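Endoglucanase (Ruminococcus champanellensis, PDB 6WQV) probably hydrolyses internal beta-1,4 linkages of cellulose and other plant cell-wall polysaccharides, as a broad-specificity endoglucanase of glycoside hydrolase family 5. Local coordinates at residues N31-T36 and Q48-W53; E155-E160 and A204-M209; T191-V196 and P228-A233; W320-A325 and F333-R338. One frame throughout, in Å; residues are numbered along the deposited sequence.

In the fold
All four contacts belong to one (beta/alpha)8 barrel. Interactions 1 and 4 sit beside the bound glucose units, with centres about 14 Å apart, and both touch the same beta-glucose. They also touch each other: Thr32 OG1 lies 2.7 Å from Arg338 NH1, a probable hydrogen bond, and Asp34 packs against Trp321. Interactions 2 and 3 lie about 24 and 30 Å from interaction 1, centre to centre. Their centres are about 11 Å apart, and they meet through Phe192, whose ring packs on Phe159 O, Met209 O and Leu208 CB. The Glu160 side chain of interaction 2 is about 8 Å from the alpha-glucose. Interaction 3 ties the helix between the strands of interaction 2 to a later loop.

Interaction 1. Residues N31-T36 and Q48-W53; sequences NTLDAT and QSETAW. With BGC (beta-D-glucopyranose), chain E; BGC (beta-D-glucopyranose), chain B.
Ser49 O, near the end of helix 46-50, presses on Ala35 CB at 3.3 Å. At Glu50 the side chain lies alongside Thr32 and Leu33 and points the same way as both. CG is anti to the backbone N (chi1 -177°), and the extended chain brings CG to within 3.7 Å of Thr32 CG2. Leu33 CD2 flanks the carboxylate. The acid is paired beyond these segments, OE1 with Arg99 in a salt bridge and OE2 with Thr58. Glu50 O, Asn31 O and Trp53 N all bind one water, which joins the backbones. Ala52 adds a methyl contact with Ala35 CB. Trp53 then carries most of the contact. One face of its indole rests on the 31-36 turn: Ala35 CA stands 3.6 Å from the centroid of the six-membered ring, almost on the normal, and Thr36 N lies over the same face. The opposite face takes beta-glucose B, whose C5 is 3.6 Å above the plane. Asn31 crosses the indole at about a right angle, with OD1 3.5 Å from Trp53 CE3. Its ND2 donates a straight bond (164°) to O3 of beta-glucose E at 2.9 Å. A second water links Asn31 ND2 to Trp53 O. With only an alanine methyl at position 53, glucose B would probably lose its flat platform and Ala35 its cover. The type I turn from Thr32 to Ala35 backs the indole. Asp34 steadies the turn by accepting from Asn31 N (OD2) and Thr32 N (OD1). An aromatic platform under a sugar ring is typical of the substrate cleft of cellulases.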
# COMPACT_ATOMS: atom_id res chain seq x y z
N ASN A 31 -0.06 4.85 9.38
CA ASN A 31 0.69 5.55 10.43
C ASN A 31 0.90 4.68 11.69
O ASN A 31 0.93 5.19 12.81
CB ASN A 31 0.04 6.89 10.80
CG ASN A 31 0.38 8.00 9.83
OD1 ASN A 31 0.96 7.76 8.78
ND2 ASN A 31 0.02 9.23 10.19
N THR A 32 1.09 3.38 11.47
CA THR A 32 1.16 2.38 12.54
C THR A 32 2.49 1.65 12.41
O THR A 32 3.51 2.16 12.89
CB THR A 32 -0.11 1.52 12.47
OG1 THR A 32 -1.27 2.38 12.54
CG2 THR A 32 -0.19 0.55 13.61
N LEU A 33 2.52 0.44 11.83
CA LEU A 33 3.80 -0.26 11.67
C LEU A 33 4.71 0.42 10.65
O LEU A 33 5.89 0.08 10.57
CB LEU A 33 3.56 -1.72 11.30
CG LEU A 33 2.68 -2.50 12.29
CD1 LEU A 33 2.54 -3.96 11.82
CD2 LEU A 33 3.21 -2.41 13.72
N ASP A 34 4.17 1.39 9.89
CA ASP A 34 4.92 2.22 8.96
C ASP A 34 5.57 3.44 9.62
O ASP A 34 6.38 4.11 8.98
CB ASP A 34 4.04 2.68 7.79
CG ASP A 34 2.64 3.19 8.22
OD1 ASP A 34 1.97 2.52 9.04
OD2 ASP A 34 2.22 4.24 7.71
N ALA A 35 5.24 3.75 10.88
CA ALA A 35 5.82 4.91 11.52
C ALA A 35 7.33 4.74 11.68
O ALA A 35 7.82 3.67 12.06
CB ALA A 35 5.18 5.13 12.89
N THR A 36 8.07 5.80 11.36
CA THR A 36 9.52 5.82 11.51
C THR A 36 9.93 6.79 12.61
O THR A 36 9.21 7.75 12.92
CB THR A 36 10.22 6.21 10.21
OG1 THR A 36 9.76 7.50 9.77
CG2 THR A 36 9.96 5.18 9.11
N GLN A 48 7.41 1.38 20.72
CA GLN A 48 7.77 2.77 20.44
C GLN A 48 7.49 3.14 18.99
O GLN A 48 7.05 4.26 18.70
CB GLN A 48 9.24 3.01 20.78
CG GLN A 48 9.50 3.08 22.28
CD GLN A 48 10.97 3.05 22.64
OE1 GLN A 48 11.81 2.55 21.90
NE2 GLN A 48 11.29 3.59 23.81
N SER A 49 7.74 2.22 18.06
CA SER A 49 7.45 2.48 16.66
C SER A 49 5.95 2.54 16.40
O SER A 49 5.45 3.50 15.80
CB SER A 49 8.06 1.39 15.78
OG SER A 49 9.48 1.41 15.81
N GLU A 50 5.22 1.52 16.84
CA GLU A 50 3.82 1.40 16.46
C GLU A 50 3.00 2.58 16.96
O GLU A 50 2.02 2.97 16.31
CB GLU A 50 3.25 0.08 16.99
CG GLU A 50 1.80 -0.18 16.59
CD GLU A 50 1.34 -1.62 16.83
OE1 GLU A 50 2.17 -2.49 17.21
OE2 GLU A 50 0.13 -1.89 16.62
N THR A 51 3.38 3.18 18.09
CA THR A 51 2.64 4.27 18.71
C THR A 51 3.29 5.63 18.45
O THR A 51 2.88 6.63 19.06
CB THR A 51 2.49 4.03 20.21
OG1 THR A 51 3.78 4.03 20.85
CG2 THR A 51 1.80 2.70 20.48
N ALA A 52 4.26 5.71 17.55
CA ALA A 52 5.02 6.94 17.39
C ALA A 52 4.23 8.04 16.69
O ALA A 52 4.55 9.22 16.89
CB ALA A 52 6.31 6.65 16.62
N TRP A 53 3.23 7.70 15.90
CA TRP A 53 2.53 8.66 15.06
C TRP A 53 1.03 8.69 15.35
O TRP A 53 0.20 8.68 14.43
CB TRP A 53 2.76 8.36 13.58
CG TRP A 53 4.12 8.69 13.02
CD1 TRP A 53 5.17 9.29 13.66
CD2 TRP A 53 4.56 8.43 11.68
NE1 TRP A 53 6.23 9.41 12.80
CE2 TRP A 53 5.89 8.90 11.58
CE3 TRP A 53 3.96 7.86 10.56
CZ2 TRP A 53 6.62 8.80 10.40
CZ3 TRP A 53 4.70 7.76 9.38
CH2 TRP A 53 6.01 8.23 9.31
C2 BGC E . 0.27 10.17 6.31
C3 BGC E . 0.89 11.27 7.11
C4 BGC E . 2.33 10.99 7.45
C5 BGC E . 3.15 10.69 6.21
C6 BGC E . 4.55 10.25 6.46
C1 BGC E . 1.09 9.87 5.05
O2 BGC E . -1.08 10.52 5.92
O3 BGC E . 0.11 11.45 8.34
O4 BGC E . 2.95 12.20 8.05
O5 BGC E . 2.50 9.59 5.46
O6 BGC E . 5.26 10.19 5.22
C2 BGC B . 4.59 13.02 9.55
C3 BGC B . 5.14 12.92 10.92
C4 BGC B . 4.06 12.92 11.99
C5 BGC B . 3.03 11.82 11.69
C6 BGC B . 1.88 11.87 12.68
C1 BGC B . 3.55 11.95 9.27
O2 BGC B . 5.62 12.87 8.57
O3 BGC B . 6.01 14.05 11.14
O4 BGC B . 4.64 12.67 13.26
O5 BGC B . 2.47 11.98 10.34
O6 BGC B . 1.11 13.01 12.43
O HOH W 1 1.45 5.49 15.47
O HOH W 2 -1.74 9.56 12.56
O HOH W 3 10.05 3.20 13.90
O HOH W 4 8.87 9.80 14.80

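Interaction 2. Residues E155-E160 and A204-M209; sequences EHLIFE and AIRCLM
Met209 N donates to Phe159 O at 2.8 Å. Arg206 makes the second direct bond, with NH1 3.0 Å from Leu157 O and nearly straight (164°). That oxygen lies at the edge of the guanidinium, in its plane. Arg206 has other partners too: NE bonds to the side-chain oxygen Asn203 OD1, NH2 to Tyr153 O and NH1 also to Asp154 O. A water completes the polar layer by joining Glu155 O, Leu157 O and Cys207 N. The Met209 bond joins strands 157-160 and 208-211, parallel neighbours in the eight-stranded barrel of the TIM fold. The arginine and the water hold the run-in to them. Phe159 pairs with Leu208 and Glu160 with Met209. Phe159 and Leu208 face the helix layer, where helix 179-197 covers them. Arg206 lies over one face of the Phe159 ring. CD stands 3.6 Å from the ring centroid, over its centre, and the bend at chi3 (-48°) then turns NE over the same face, close to CZ. Replacing Arg206 by a leucine is likely to leave Leu157 O and its neighbouring carbonyls without the guanidinium. In the barrel interior, Met209 crosses Glu160 and brings its CE methyl 3.4 Å from OE2. Glu160 OE1 forms a salt bridge with Arg75. Met209 SD rests on Ile158 CG2 at 3.8 Å, and the same methyl touches Cys207 O.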
# COMPACT_ATOMS: atom_id res chain seq x y z
N GLU A 155 -3.48 -17.96 -0.17
CA GLU A 155 -3.62 -16.92 -1.18
C GLU A 155 -4.16 -15.62 -0.62
O GLU A 155 -4.13 -14.60 -1.32
CB GLU A 155 -4.51 -17.42 -2.33
CG GLU A 155 -6.00 -17.50 -2.02
CD GLU A 155 -6.39 -18.73 -1.21
OE1 GLU A 155 -5.53 -19.58 -0.90
OE2 GLU A 155 -7.59 -18.84 -0.87
N HIS A 156 -4.65 -15.62 0.62
CA HIS A 156 -5.15 -14.38 1.19
C HIS A 156 -4.04 -13.40 1.51
O HIS A 156 -4.32 -12.21 1.68
CB HIS A 156 -5.98 -14.65 2.45
CG HIS A 156 -7.30 -15.28 2.17
ND1 HIS A 156 -7.46 -16.65 2.04
CD2 HIS A 156 -8.53 -14.74 2.00
CE1 HIS A 156 -8.73 -16.92 1.80
NE2 HIS A 156 -9.40 -15.78 1.77
N LEU A 157 -2.79 -13.85 1.61
CA LEU A 157 -1.67 -12.95 1.88
C LEU A 157 -0.95 -12.61 0.58
O LEU A 157 -0.51 -13.51 -0.15
CB LEU A 157 -0.69 -13.55 2.88
CG LEU A 157 0.46 -12.64 3.31
CD1 LEU A 157 -0.06 -11.38 3.99
CD2 LEU A 157 1.40 -13.42 4.21
N ILE A 158 -0.84 -11.32 0.32
CA ILE A 158 -0.16 -10.75 -0.84
C ILE A 158 1.05 -9.98 -0.34
O ILE A 158 0.95 -9.25 0.65
CB ILE A 158 -1.13 -9.80 -1.56
CG1 ILE A 158 -2.36 -10.56 -2.08
CG2 ILE A 158 -0.43 -9.04 -2.68
CD1 ILE A 158 -3.53 -9.65 -2.40
N PHE A 159 2.18 -10.14 -1.01
CA PHE A 159 3.35 -9.32 -0.72
C PHE A 159 3.45 -8.18 -1.73
O PHE A 159 3.30 -8.40 -2.94
CB PHE A 159 4.65 -10.12 -0.84
CG PHE A 159 4.77 -11.32 0.07
CD1 PHE A 159 4.11 -11.41 1.27
CD2 PHE A 159 5.63 -12.34 -0.29
CE1 PHE A 159 4.28 -12.53 2.08
CE2 PHE A 159 5.81 -13.44 0.50
CZ PHE A 159 5.13 -13.54 1.68
N GLU A 160 3.74 -6.96 -1.24
CA GLU A 160 3.97 -5.77 -2.06
C GLU A 160 5.41 -5.31 -1.85
O GLU A 160 5.81 -4.98 -0.73
CB GLU A 160 2.99 -4.64 -1.69
CG GLU A 160 3.31 -3.38 -2.46
CD GLU A 160 2.29 -2.29 -2.30
OE1 GLU A 160 1.88 -2.04 -1.15
OE2 GLU A 160 1.92 -1.69 -3.32
N ALA A 204 5.76 -19.69 -4.30
CA ALA A 204 5.90 -19.90 -5.74
C ALA A 204 4.68 -19.43 -6.51
O ALA A 204 4.81 -19.09 -7.69
CB ALA A 204 6.15 -21.38 -6.03
N ILE A 205 3.50 -19.40 -5.88
CA ILE A 205 2.27 -19.05 -6.58
C ILE A 205 1.50 -17.94 -5.89
O ILE A 205 0.34 -17.68 -6.22
CB ILE A 205 1.37 -20.29 -6.79
CG1 ILE A 205 1.07 -20.98 -5.46
CG2 ILE A 205 2.01 -21.27 -7.76
CD1 ILE A 205 -0.11 -21.94 -5.50
N ARG A 206 2.13 -17.27 -4.94
CA ARG A 206 1.52 -16.11 -4.29
C ARG A 206 1.41 -14.94 -5.26
O ARG A 206 2.32 -14.69 -6.07
CB ARG A 206 2.37 -15.69 -3.09
CG ARG A 206 1.74 -14.63 -2.20
CD ARG A 206 2.56 -14.36 -0.93
NE ARG A 206 2.93 -15.61 -0.27
CZ ARG A 206 2.09 -16.39 0.41
NH1 ARG A 206 0.82 -16.06 0.56
NH2 ARG A 206 2.54 -17.53 0.94
N CYS A 207 0.32 -14.19 -5.18
CA CYS A 207 0.22 -12.95 -5.94
C CYS A 207 1.08 -11.87 -5.28
O CYS A 207 1.14 -11.77 -4.04
CB CYS A 207 -1.23 -12.49 -6.04
SG CYS A 207 -2.19 -13.48 -7.20
N LEU A 208 1.74 -11.07 -6.10
CA LEU A 208 2.66 -10.04 -5.64
C LEU A 208 2.29 -8.70 -6.28
O LEU A 208 1.82 -8.65 -7.42
CB LEU A 208 4.09 -10.40 -6.04
CG LEU A 208 4.58 -11.80 -5.69
CD1 LEU A 208 5.98 -12.00 -6.26
CD2 LEU A 208 4.54 -12.04 -4.20
N MET A 209 2.50 -7.63 -5.52
CA MET A 209 2.20 -6.27 -5.97
C MET A 209 3.49 -5.48 -6.12
O MET A 209 4.41 -5.62 -5.31
CB MET A 209 1.25 -5.57 -4.99
CG MET A 209 -0.21 -6.01 -5.08
SD MET A 209 -1.23 -5.42 -3.70
CE MET A 209 -0.76 -3.72 -3.76
O HOH W 5 -1.71 -14.23 -2.74

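Interaction 3. Residues T191-V196 and P228-A233; sequences TFVNTV and PTDTVA
Val193 sets its two methyls against the loop 228-233, one on Pro228 and the other on Asp230. It belongs to helix 179-197, one of the outer helices of the (beta/alpha)8 barrel. The loop leads into strand 236-241, so the contact joins a helix of the outer layer to the approach of a later barrel strand. The area buried is small, and Val193 supplies most of the helix side. CG2 meets the proline ring at CB, 3.8 Å away, with CG close behind. The two side chains cross at about a right angle. CG1 is anti to the backbone N (chi1 171°) and is thereby carried to the acid, 3.6 Å from Asp230 OD1. Leu236, on the strand that follows, touches the side chains of Val193, Pro228 and Asp230. The same Asp230 OD1 forms a salt bridge with Arg197, a turn farther along the helix. It also accepts from Thr231 N at 2.8 Å, on its anti side and 30° out of the carboxylate plane. The acid is therefore held in the loop and tied to the helix at once. Thr229 N bonds to Gln190 OE1, a further link to the helix. Beside Asn194 a water bridges the two segments. It donates both its hydrogens, to Asn194 OD1 at 2.6 Å and to Thr229 O at 2.9 Å.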
# COMPACT_ATOMS: atom_id res chain seq x y z
N THR A 191 14.08 -7.69 -8.73
CA THR A 191 14.75 -8.36 -7.63
C THR A 191 13.75 -8.88 -6.61
O THR A 191 13.85 -10.02 -6.14
CB THR A 191 15.73 -7.40 -6.96
OG1 THR A 191 16.76 -7.06 -7.90
CG2 THR A 191 16.36 -8.03 -5.73
N PHE A 192 12.77 -8.05 -6.24
CA PHE A 192 11.75 -8.47 -5.29
C PHE A 192 11.06 -9.75 -5.75
O PHE A 192 10.91 -10.71 -4.98
CB PHE A 192 10.75 -7.32 -5.10
CG PHE A 192 9.40 -7.75 -4.59
CD1 PHE A 192 9.24 -8.27 -3.31
CD2 PHE A 192 8.28 -7.62 -5.39
CE1 PHE A 192 7.98 -8.66 -2.85
CE2 PHE A 192 7.02 -8.00 -4.95
CZ PHE A 192 6.87 -8.52 -3.68
N VAL A 193 10.62 -9.78 -7.00
CA VAL A 193 9.91 -10.96 -7.50
C VAL A 193 10.83 -12.18 -7.45
O VAL A 193 10.44 -13.25 -6.96
CB VAL A 193 9.35 -10.70 -8.90
CG1 VAL A 193 8.81 -11.98 -9.52
CG2 VAL A 193 8.27 -9.64 -8.85
N ASN A 194 12.06 -12.04 -7.94
CA ASN A 194 12.98 -13.17 -7.93
C ASN A 194 13.22 -13.67 -6.51
O ASN A 194 13.31 -14.88 -6.28
CB ASN A 194 14.32 -12.78 -8.56
CG ASN A 194 14.23 -12.50 -10.05
OD1 ASN A 194 13.28 -12.91 -10.72
ND2 ASN A 194 15.22 -11.78 -10.57
N THR A 195 13.36 -12.74 -5.56
CA THR A 195 13.68 -13.10 -4.18
C THR A 195 12.55 -13.92 -3.56
O THR A 195 12.79 -14.91 -2.86
CB THR A 195 13.93 -11.83 -3.38
OG1 THR A 195 15.11 -11.16 -3.88
CG2 THR A 195 14.09 -12.11 -1.87
N VAL A 196 11.30 -13.53 -3.83
CA VAL A 196 10.17 -14.26 -3.27
C VAL A 196 10.05 -15.64 -3.91
O VAL A 196 9.87 -16.65 -3.22
CB VAL A 196 8.88 -13.43 -3.44
CG1 VAL A 196 7.67 -14.28 -3.09
CG2 VAL A 196 8.93 -12.17 -2.58
N PRO A 228 7.90 -6.97 -13.96
CA PRO A 228 8.93 -8.00 -13.82
C PRO A 228 8.57 -9.28 -14.57
O PRO A 228 7.40 -9.64 -14.71
CB PRO A 228 8.97 -8.27 -12.31
CG PRO A 228 8.48 -7.04 -11.69
CD PRO A 228 7.49 -6.42 -12.65
N THR A 229 9.61 -9.96 -15.06
CA THR A 229 9.46 -11.32 -15.55
C THR A 229 9.27 -12.25 -14.36
O THR A 229 9.96 -12.13 -13.35
CB THR A 229 10.71 -11.71 -16.33
OG1 THR A 229 10.87 -10.85 -17.46
CG2 THR A 229 10.65 -13.16 -16.82
N ASP A 230 8.30 -13.15 -14.47
CA ASP A 230 7.92 -14.03 -13.38
C ASP A 230 8.15 -15.48 -13.79
O ASP A 230 8.30 -15.81 -14.97
CB ASP A 230 6.45 -13.80 -12.97
CG ASP A 230 6.16 -14.12 -11.50
OD1 ASP A 230 6.99 -14.75 -10.81
OD2 ASP A 230 5.06 -13.74 -11.03
N THR A 231 8.21 -16.34 -12.78
CA THR A 231 8.38 -17.78 -12.97
C THR A 231 7.05 -18.49 -13.15
O THR A 231 7.03 -19.69 -13.46
CB THR A 231 9.06 -18.34 -11.72
OG1 THR A 231 8.31 -17.92 -10.57
CG2 THR A 231 10.47 -17.81 -11.59
N VAL A 232 5.94 -17.78 -12.96
CA VAL A 232 4.60 -18.32 -13.05
C VAL A 232 3.74 -17.24 -13.69
O VAL A 232 4.02 -16.04 -13.57
CB VAL A 232 4.07 -18.73 -11.66
CG1 VAL A 232 4.25 -17.60 -10.67
CG2 VAL A 232 2.62 -19.15 -11.74
N ALA A 233 2.69 -17.66 -14.38
CA ALA A 233 1.88 -16.73 -15.15
C ALA A 233 0.83 -16.04 -14.29
O ALA A 233 0.26 -16.64 -13.38
CB ALA A 233 1.19 -17.46 -16.30
O HOH W 6 11.31 -14.20 -11.79

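Interaction 4. Residues W320-A325 and F333-R338; sequences WWDNNA and FGLLNR. With GLC (alpha-D-glucopyranose), chain C; BGC (beta-D-glucopyranose), chain E.
Residues 320-325, on the last barrel strand, are bonded beside the sugar-binding site to 333-338, which include the short strand 336-337. Asp322 is central. With CG opposite the backbone N (chi1 -165°), its OD2 reaches Leu336 N at 2.8 Å and accepts through the syn lone pair, almost straight (176°), and also from Trp27 NE1. OD1 takes a weak bond from Leu335 N and one from Asn324 N, forming an Asx turn. Asn323 OD1 accepts from Ala325 N, a second Asx turn, and from Phe333 N at 3.0 Å, on opposite faces of the amide plane. Its ND2 bonds O3 of beta-glucose E and, weakly, O2, as well as Glu331 O. Asn324 OD1 receives Arg338 N at 3.1 Å. Its amide stacks on the Arg338 guanidinium, the planes 23° apart; NH1 of that group bonds to Thr32 OG1, and NH2 to Gly30 O and weakly to Asp322 O. On the side of helix 346-353, Trp320 NE1 donates to Phe333 O at 3.0 Å, and Leu335 CD2 lies over the Trp320 five-membered ring, a CH-pi contact (4.1 Å). Trp321 turns its edge toward the face of Phe333, centroids 5.5 Å apart. Trp321 NE1 donates to O2 of glucose E, and one indole face lies against C3 of the alpha-glucose. Such a tryptophan on the eighth strand is typical of the substrate cleft of family 5 glycosidases.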
# COMPACT_ATOMS: atom_id res chain seq x y z
N TRP A 320 -8.71 2.32 1.17
CA TRP A 320 -8.69 3.61 1.85
C TRP A 320 -7.46 3.73 2.74
O TRP A 320 -7.09 2.78 3.44
CB TRP A 320 -9.97 3.78 2.71
CG TRP A 320 -10.00 5.08 3.48
CD1 TRP A 320 -9.41 5.34 4.69
CD2 TRP A 320 -10.60 6.31 3.07
NE1 TRP A 320 -9.61 6.65 5.05
CE2 TRP A 320 -10.35 7.27 4.08
CE3 TRP A 320 -11.34 6.69 1.95
CZ2 TRP A 320 -10.80 8.58 3.98
CZ3 TRP A 320 -11.79 7.99 1.86
CH2 TRP A 320 -11.52 8.92 2.87
N TRP A 321 -6.84 4.91 2.76
CA TRP A 321 -5.71 5.19 3.65
C TRP A 321 -6.24 5.77 4.96
O TRP A 321 -6.69 6.91 5.00
CB TRP A 321 -4.74 6.17 2.99
CG TRP A 321 -3.61 6.56 3.88
CD1 TRP A 321 -3.44 7.75 4.53
CD2 TRP A 321 -2.49 5.74 4.23
NE1 TRP A 321 -2.28 7.72 5.27
CE2 TRP A 321 -1.68 6.50 5.10
CE3 TRP A 321 -2.09 4.45 3.90
CZ2 TRP A 321 -0.50 6.00 5.64
CZ3 TRP A 321 -0.92 3.95 4.43
CH2 TRP A 321 -0.13 4.73 5.29
N ASP A 322 -6.18 4.98 6.05
CA ASP A 322 -6.72 5.41 7.35
C ASP A 322 -5.57 5.60 8.33
O ASP A 322 -5.01 4.63 8.86
CB ASP A 322 -7.73 4.38 7.89
CG ASP A 322 -8.56 4.94 9.03
OD1 ASP A 322 -8.06 5.83 9.73
OD2 ASP A 322 -9.70 4.46 9.21
N ASN A 323 -5.23 6.86 8.60
CA ASN A 323 -4.16 7.17 9.54
C ASN A 323 -4.67 7.58 10.92
O ASN A 323 -3.90 8.11 11.72
CB ASN A 323 -3.21 8.23 8.99
CG ASN A 323 -3.86 9.59 8.84
OD1 ASN A 323 -5.06 9.76 9.08
ND2 ASN A 323 -3.06 10.58 8.46
N ASN A 324 -5.95 7.34 11.21
CA ASN A 324 -6.49 7.53 12.56
C ASN A 324 -6.39 8.99 13.03
O ASN A 324 -6.35 9.25 14.22
CB ASN A 324 -5.82 6.58 13.56
CG ASN A 324 -6.56 6.49 14.88
OD1 ASN A 324 -7.78 6.36 14.90
ND2 ASN A 324 -5.83 6.55 15.98
N ALA A 325 -6.38 9.94 12.10
CA ALA A 325 -6.23 11.36 12.42
C ALA A 325 -7.45 12.12 11.90
O ALA A 325 -7.81 11.99 10.72
CB ALA A 325 -4.95 11.92 11.79
N PHE A 333 -6.75 11.73 7.60
CA PHE A 333 -7.35 10.68 6.78
C PHE A 333 -8.09 9.63 7.61
O PHE A 333 -8.44 8.57 7.09
CB PHE A 333 -6.28 10.01 5.92
CG PHE A 333 -5.84 10.83 4.72
CD1 PHE A 333 -6.70 11.05 3.65
CD2 PHE A 333 -4.54 11.32 4.64
CE1 PHE A 333 -6.29 11.78 2.55
CE2 PHE A 333 -4.13 12.04 3.53
CZ PHE A 333 -5.01 12.28 2.49
N GLY A 334 -8.36 9.91 8.88
CA GLY A 334 -9.02 8.94 9.72
C GLY A 334 -10.43 8.61 9.24
O GLY A 334 -11.14 9.46 8.70
N LEU A 335 -10.83 7.37 9.46
CA LEU A 335 -12.17 6.90 9.15
C LEU A 335 -12.69 6.13 10.35
O LEU A 335 -13.76 6.45 10.87
CB LEU A 335 -12.15 6.06 7.88
CG LEU A 335 -13.49 5.72 7.22
CD1 LEU A 335 -14.19 6.96 6.72
CD2 LEU A 335 -13.27 4.75 6.08
N LEU A 336 -11.91 5.16 10.82
CA LEU A 336 -12.18 4.47 12.08
C LEU A 336 -11.45 5.20 13.20
O LEU A 336 -10.23 5.35 13.15
CB LEU A 336 -11.67 3.03 12.03
CG LEU A 336 -11.78 2.22 13.33
CD1 LEU A 336 -13.23 2.08 13.75
CD2 LEU A 336 -11.12 0.85 13.15
N ASN A 337 -12.19 5.63 14.22
CA ASN A 337 -11.56 6.13 15.43
C ASN A 337 -11.19 4.91 16.26
O ASN A 337 -12.05 4.26 16.85
CB ASN A 337 -12.50 7.09 16.16
CG ASN A 337 -11.86 7.74 17.35
OD1 ASN A 337 -11.01 7.14 18.03
ND2 ASN A 337 -12.25 8.97 17.63
N ARG A 338 -9.90 4.57 16.29
CA ARG A 338 -9.48 3.29 16.84
C ARG A 338 -9.68 3.22 18.35
O ARG A 338 -9.96 2.14 18.88
CB ARG A 338 -8.02 3.01 16.47
CG ARG A 338 -7.79 2.80 14.97
CD ARG A 338 -6.35 2.49 14.67
NE ARG A 338 -6.02 2.88 13.30
CZ ARG A 338 -4.79 2.87 12.81
NH1 ARG A 338 -3.78 2.46 13.55
NH2 ARG A 338 -4.58 3.27 11.57
C1 GLC C . 1.52 7.91 0.29
C2 GLC C . 2.12 7.16 1.47
C3 GLC C . 1.49 7.27 2.79
C4 GLC C . 1.13 8.71 3.09
C5 GLC C . 0.14 9.13 2.03
C6 GLC C . -0.52 10.48 2.28
O1 GLC C . 0.60 7.25 -0.47
O2 GLC C . 2.27 5.77 1.05
O3 GLC C . 2.48 6.79 3.78
O4 GLC C . 0.59 8.79 4.41
O5 GLC C . 0.84 9.20 0.73
O6 GLC C . 0.39 11.49 2.27
C2 BGC E . 0.27 10.17 6.31
C3 BGC E . 0.89 11.27 7.11
C4 BGC E . 2.33 10.99 7.45
C5 BGC E . 3.15 10.69 6.21
C6 BGC E . 4.55 10.25 6.46
C1 BGC E . 1.09 9.87 5.05
O2 BGC E . -1.08 10.52 5.92
O3 BGC E . 0.11 11.45 8.34
O4 BGC E . 2.95 12.20 8.05
O5 BGC E . 2.50 9.59 5.46
O6 BGC E . 5.26 10.19 5.22
O HOH W 7 -7.97 4.42 12.03